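Local coordinates for N-acetylglucosamine-6-phosphate deacetylase (Thermotoga maritima, PDB 1O12), which probably removes the acetyl group from N-acetylglucosamine 6-phosphate by hydrolysis, using a single divalent metal cation in each subunit, at residues G128-K133 against E149-E154; G137-K142 against A186-A191. One frame throughout, in Å; residues are numbered along the deposited sequence.

Contact 1: G128-K133 against E149-E154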
loop_
_atom_site.group_PDB
_atom_site.type_symbol
_atom_site.label_atom_id
_atom_site.label_comp_id
_atom_site.label_asym_id
_atom_site.label_seq_id
_atom_site.Cartn_x
_atom_site.Cartn_y
_atom_site.Cartn_z
ATOM N N GLY A 128 23.717 0.588 -11.099
ATOM C CA GLY A 128 24.909 0.648 -10.288
ATOM C C GLY A 128 25.873 1.455 -11.146
ATOM O O GLY A 128 25.581 1.696 -12.315
ATOM N N PRO A 129 27.050 1.822 -10.640
ATOM C CA PRO A 129 27.587 1.535 -9.307
ATOM C C PRO A 129 27.249 2.551 -8.215
ATOM O O PRO A 129 27.738 2.419 -7.095
ATOM C CB PRO A 129 29.082 1.476 -9.568
ATOM C CG PRO A 129 29.248 2.673 -10.540
ATOM C CD PRO A 129 28.037 2.549 -11.466
ATOM N N TYR A 130 26.439 3.559 -8.522
ATOM C CA TYR A 130 26.091 4.558 -7.517
ATOM C C TYR A 130 24.916 4.133 -6.620
ATOM O O TYR A 130 23.877 4.809 -6.506
ATOM C CB TYR A 130 25.805 5.887 -8.200
ATOM C CG TYR A 130 26.823 6.191 -9.260
ATOM C CD1 TYR A 130 28.178 6.314 -8.937
ATOM C CD2 TYR A 130 26.452 6.277 -10.603
ATOM C CE1 TYR A 130 29.140 6.504 -9.923
ATOM C CE2 TYR A 130 27.403 6.468 -11.601
ATOM C CZ TYR A 130 28.745 6.573 -11.259
ATOM O OH TYR A 130 29.689 6.679 -12.257
ATOM N N ILE A 131 25.095 3.012 -5.946
ATOM C CA ILE A 131 24.053 2.527 -5.093
ATOM C C ILE A 131 24.514 2.380 -3.669
ATOM O O ILE A 131 25.659 2.683 -3.333
ATOM C CB ILE A 131 23.486 1.185 -5.630
ATOM C CG1 ILE A 131 24.601 0.145 -5.797
ATOM C CG2 ILE A 131 22.769 1.449 -6.948
ATOM C CD1 ILE A 131 24.114 -1.200 -6.378
ATOM N N SER A 132 23.589 1.931 -2.831
ATOM C CA SER A 132 23.842 1.711 -1.417
ATOM C C SER A 132 24.480 0.332 -1.219
ATOM O O SER A 132 24.012 -0.670 -1.778
ATOM C CB SER A 132 22.515 1.783 -0.673
ATOM O OG SER A 132 22.585 1.187 0.597
ATOM N N LYS A 133 25.561 0.269 -0.447
ATOM C CA LYS A 133 26.183 -1.030 -0.186
ATOM C C LYS A 133 25.267 -1.851 0.741
ATOM O O LYS A 133 25.288 -3.087 0.706
ATOM C CB LYS A 133 27.569 -0.859 0.452
ATOM C CG LYS A 133 28.636 -0.285 -0.492
ATOM C CD LYS A 133 29.784 0.277 0.313
ATOM C CE LYS A 133 30.874 0.840 -0.561
ATOM N NZ LYS A 133 32.108 1.077 0.251
ATOM N N GLU A 149 32.527 13.882 -10.484
ATOM C CA GLU A 149 32.497 14.767 -11.654
ATOM C C GLU A 149 33.275 14.127 -12.806
ATOM O O GLU A 149 32.935 14.318 -13.982
ATOM C CB GLU A 149 33.123 16.117 -11.300
ATOM C CG GLU A 149 32.777 17.255 -12.230
ATOM C CD GLU A 149 31.396 17.808 -11.958
ATOM O OE1 GLU A 149 31.036 17.900 -10.760
ATOM O OE2 GLU A 149 30.685 18.157 -12.928
ATOM N N ARG A 150 34.315 13.372 -12.449
ATOM C CA ARG A 150 35.168 12.666 -13.403
ATOM C C ARG A 150 34.405 11.545 -14.111
ATOM O O ARG A 150 34.601 11.306 -15.302
ATOM C CB ARG A 150 36.378 12.075 -12.673
ATOM C CG ARG A 150 37.302 11.161 -13.505
ATOM C CD ARG A 150 38.414 10.576 -12.604
ATOM N NE ARG A 150 39.034 11.634 -11.791
ATOM C CZ ARG A 150 39.985 11.457 -10.861
ATOM N NH1 ARG A 150 40.462 10.239 -10.591
ATOM N NH2 ARG A 150 40.467 12.510 -10.196
ATOM N N GLU A 151 33.539 10.837 -13.390
ATOM C CA GLU A 151 32.789 9.770 -14.039
ATOM C C GLU A 151 31.552 10.314 -14.748
ATOM O O GLU A 151 31.188 9.852 -15.824
ATOM C CB GLU A 151 32.392 8.688 -13.029
ATOM C CG GLU A 151 33.556 7.837 -12.591
ATOM C CD GLU A 151 33.164 6.790 -11.567
ATOM O OE1 GLU A 151 32.461 5.817 -11.938
ATOM O OE2 GLU A 151 33.554 6.953 -10.385
ATOM N N LEU A 152 30.919 11.309 -14.155
ATOM C CA LEU A 152 29.743 11.860 -14.765
ATOM C C LEU A 152 30.019 12.176 -16.236
ATOM O O LEU A 152 29.130 12.055 -17.086
ATOM C CB LEU A 152 29.334 13.128 -14.039
ATOM C CG LEU A 152 27.930 13.588 -14.428
ATOM C CD1 LEU A 152 26.906 12.660 -13.717
ATOM C CD2 LEU A 152 27.706 15.065 -14.042
ATOM N N SER A 153 31.259 12.554 -16.541
ATOM C CA SER A 153 31.626 12.913 -17.912
ATOM C C SER A 153 31.691 11.753 -18.905
ATOM O O SER A 153 31.778 11.976 -20.102
ATOM C CB SER A 153 32.974 13.662 -17.932
ATOM O OG SER A 153 34.080 12.768 -17.917
ATOM N N GLU A 154 31.674 10.521 -18.419
ATOM C CA GLU A 154 31.711 9.380 -19.319
ATOM C C GLU A 154 30.312 8.793 -19.568
ATOM O O GLU A 154 30.159 7.880 -20.370
ATOM C CB GLU A 154 32.615 8.284 -18.756
ATOM C CG GLU A 154 34.067 8.675 -18.596
ATOM C CD GLU A 154 34.708 9.058 -19.905
ATOM O OE1 GLU A 154 35.476 10.032 -19.900
ATOM O OE2 GLU A 154 34.462 8.388 -20.938
#
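Tyr130 and Glu151 carry nearly all of the contact between 128-133 and 149-154, and they meet at their polar ends. In the one hydrogen bond that joins the segments, Tyr130 OH donates to Glu151 OE1 at 2.9 Å. The carboxylate oxygen lies at the edge of the phenol ring, near its plane, whereas the hydroxyl approaches the carboxylate from above, 67° out of its plane. The ring and carboxylate planes are 52° apart. Glu151 reaches the hydroxyl with CG anti to its own carbonyl carbon (chi1 -73°) and the chain extended beyond.

Charge adds a second hold on the same oxygen. Glu151 OE1 also forms a salt bridge with Arg145, so a guanidinium and a phenol share one buried acceptor, a setting likely to favour the ionised carboxylate.

The loop that follows strand 121-127 of the metallo-dependent hydrolase barrel supplies Tyr130, and the short, weakly bonded helix 149-152 supplies Glu151; the bond thus ties the start of this long excursion to its far end. Tyr130 sits at the centre of an inverse gamma turn, closed by a weak bond from Ile131 N to Pro129 O.

Van der Waals contact is slight: across the segments Glu151 CB lies 3.5 Å from Tyr130 OH, and within 128-133 Pro129, which follows a cis peptide bond, sets its CG 3.9 Å above one face of the tyrosine ring, toward the rim. Leu99 and Met102 of helix 99-115 pack against Glu151 and Pro129, respectively.

Contact 2: G137-K142 against A186-A191; sequences GAHSEK and AGHSIA. With FE (Fe (III) ion), chain C.
His139 turns the edge of its imidazole toward the face of His188, a T-shaped pair with ring centroids 4.8 Å apart and planes at 81°. From CB the His139 side chain heads toward 186-191: CG, anti to the carbonyl carbon (chi1 -85°), directs the ring toward His188, and chi2, also -85°, turns the CD2-NE2 edge to it. The ring rests on Ile131. CD2 lies over the His188 ring, 3.7 Å above its plane and displaced toward the rim. On the other side of the ring, ND1 is hydrogen-bonded to the backbone N of Ser96, which fixes the rotation of the imidazole. NE2, at the tip, comes within 3.7 Å of His188 NE2 and 3.8 Å of the iron, too far to be a ligand; its hydrogen bond goes to Glu127 OE2, a carboxylate oxygen that binds the metal. His139 is therefore a second-shell residue that steadies one ligand by a hydrogen bond and another by ring packing. With an alanine in place of His139, Glu127 OE2 would lose this hydrogen bond and one face of His188 its ring neighbour, which would probably leave the two ligands less firmly positioned.

His188 itself binds iron through NE2 at 2.2 Å, while its ND1 is hydrogen-bonded to the carbonyl O of Lys135. Both nitrogens are engaged, one by the metal and one by the backbone, which fixes the turn of the ring. Gly137 O adds a looser approach, 4.2 Å from His188 CE1, beside Ala138, a predicted substrate-binding residue. Completed by Glu127 and His209, the iron site has the Glu-His-His ligand set of a mononuclear metal centre in the NagA family of metallo-dependent hydrolases.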
loop_
_atom_site.group_PDB
_atom_site.type_symbol
_atom_site.label_atom_id
_atom_site.label_comp_id
_atom_site.label_asym_id
_atom_site.label_seq_id
_atom_site.Cartn_x
_atom_site.Cartn_y
_atom_site.Cartn_z
ATOM N N GLY A 137 22.724 -6.167 -2.710
ATOM C CA GLY A 137 22.206 -7.412 -3.251
ATOM C C GLY A 137 22.673 -7.857 -4.623
ATOM O O GLY A 137 22.190 -7.370 -5.648
ATOM N N ALA A 138 23.605 -8.787 -4.666
ATOM C CA ALA A 138 24.085 -9.292 -5.949
ATOM C C ALA A 138 25.039 -8.351 -6.682
ATOM O O ALA A 138 25.602 -8.723 -7.709
ATOM C CB ALA A 138 22.906 -9.645 -6.849
ATOM N N HIS A 139 25.222 -7.135 -6.186
ATOM C CA HIS A 139 26.163 -6.231 -6.841
ATOM C C HIS A 139 27.511 -6.396 -6.130
ATOM O O HIS A 139 27.556 -6.611 -4.914
ATOM C CB HIS A 139 25.688 -4.767 -6.757
ATOM C CG HIS A 139 24.724 -4.370 -7.838
ATOM N ND1 HIS A 139 25.132 -3.931 -9.078
ATOM C CD2 HIS A 139 23.369 -4.363 -7.868
ATOM C CE1 HIS A 139 24.073 -3.669 -9.823
ATOM N NE2 HIS A 139 22.991 -3.923 -9.112
ATOM N N SER A 140 28.603 -6.331 -6.885
ATOM C CA SER A 140 29.931 -6.456 -6.287
ATOM C C SER A 140 30.224 -5.214 -5.440
ATOM O O SER A 140 30.319 -4.088 -5.955
ATOM C CB SER A 140 30.987 -6.607 -7.373
ATOM O OG SER A 140 32.136 -7.203 -6.824
ATOM N N GLU A 141 30.366 -5.419 -4.137
ATOM C CA GLU A 141 30.601 -4.302 -3.226
ATOM C C GLU A 141 31.828 -3.489 -3.592
ATOM O O GLU A 141 31.858 -2.263 -3.378
ATOM C CB GLU A 141 30.719 -4.798 -1.777
ATOM C CG GLU A 141 30.683 -3.680 -0.731
ATOM C CD GLU A 141 30.379 -4.195 0.672
ATOM O OE1 GLU A 141 29.525 -5.102 0.808
ATOM O OE2 GLU A 141 30.977 -3.688 1.645
ATOM N N LYS A 142 32.829 -4.151 -4.162
ATOM C CA LYS A 142 34.052 -3.445 -4.523
ATOM C C LYS A 142 33.879 -2.333 -5.563
ATOM O O LYS A 142 34.572 -1.330 -5.497
ATOM C CB LYS A 142 35.148 -4.436 -4.970
ATOM C CG LYS A 142 34.772 -5.404 -6.084
ATOM C CD LYS A 142 36.003 -6.195 -6.555
ATOM C CE LYS A 142 35.642 -7.271 -7.594
ATOM N NZ LYS A 142 34.848 -8.422 -7.014
ATOM N N ALA A 186 15.284 5.154 -9.008
ATOM C CA ALA A 186 15.765 4.878 -7.655
ATOM C C ALA A 186 15.675 3.392 -7.354
ATOM O O ALA A 186 14.670 2.739 -7.669
ATOM C CB ALA A 186 14.955 5.673 -6.634
ATOM N N GLY A 187 16.742 2.873 -6.753
ATOM C CA GLY A 187 16.826 1.471 -6.391
ATOM C C GLY A 187 18.111 1.203 -5.629
ATOM O O GLY A 187 19.061 1.997 -5.698
ATOM N N HIS A 188 18.133 0.086 -4.889
ATOM C CA HIS A 188 19.284 -0.325 -4.078
ATOM C C HIS A 188 19.639 0.791 -3.125
ATOM O O HIS A 188 20.771 1.236 -3.068
ATOM C CB HIS A 188 20.454 -0.642 -4.993
ATOM C CG HIS A 188 20.208 -1.826 -5.867
ATOM N ND1 HIS A 188 20.173 -3.119 -5.375
ATOM C CD2 HIS A 188 19.948 -1.919 -7.194
ATOM C CE1 HIS A 188 19.910 -3.957 -6.364
ATOM N NE2 HIS A 188 19.769 -3.255 -7.479
ATOM N N SER A 189 18.649 1.230 -2.366
ATOM C CA SER A 189 18.819 2.348 -1.466
ATOM C C SER A 189 18.118 2.202 -0.127
ATOM O O SER A 189 17.175 1.424 0.012
ATOM C CB SER A 189 18.292 3.593 -2.180
ATOM O OG SER A 189 17.709 4.523 -1.286
ATOM N N ILE A 190 18.592 2.940 0.872
ATOM C CA ILE A 190 17.920 2.920 2.179
ATOM C C ILE A 190 17.347 4.297 2.436
ATOM O O ILE A 190 16.872 4.581 3.514
ATOM C CB ILE A 190 18.848 2.547 3.372
ATOM C CG1 ILE A 190 20.114 3.396 3.349
ATOM C CG2 ILE A 190 19.130 1.065 3.369
ATOM C CD1 ILE A 190 21.163 2.867 4.339
ATOM N N ALA A 191 17.392 5.150 1.427
ATOM C CA ALA A 191 16.876 6.496 1.553
ATOM C C ALA A 191 15.477 6.578 2.182
ATOM O O ALA A 191 14.605 5.714 1.984
ATOM C CB ALA A 191 16.865 7.171 0.186
HETATM FE FE FE C . 19.328 -4.973 -8.830
#

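How the contacts relate
Contacts 1 and 2 interleave along the chain: 128-133 and 137-142 belong to the same loop after strand 121-127, with 149-154 at its end and 186-191 following a later strand. Their centres are 12 Å apart, and they meet directly. Ser132 N probably hydrogen-bonds to His188 O at 2.9 Å, while Ile131 packs against both histidines, with CD1 3.5 Å from His139 CG and CB 3.6 Å from His188 CB. Segment 128-133 thus packs against the histidines of the metal site and also reaches helix 149-152 through Tyr130. Contact 2 includes an iron ligand; in contact 1 the Tyr130 side chain remains about 13 Å from the ion.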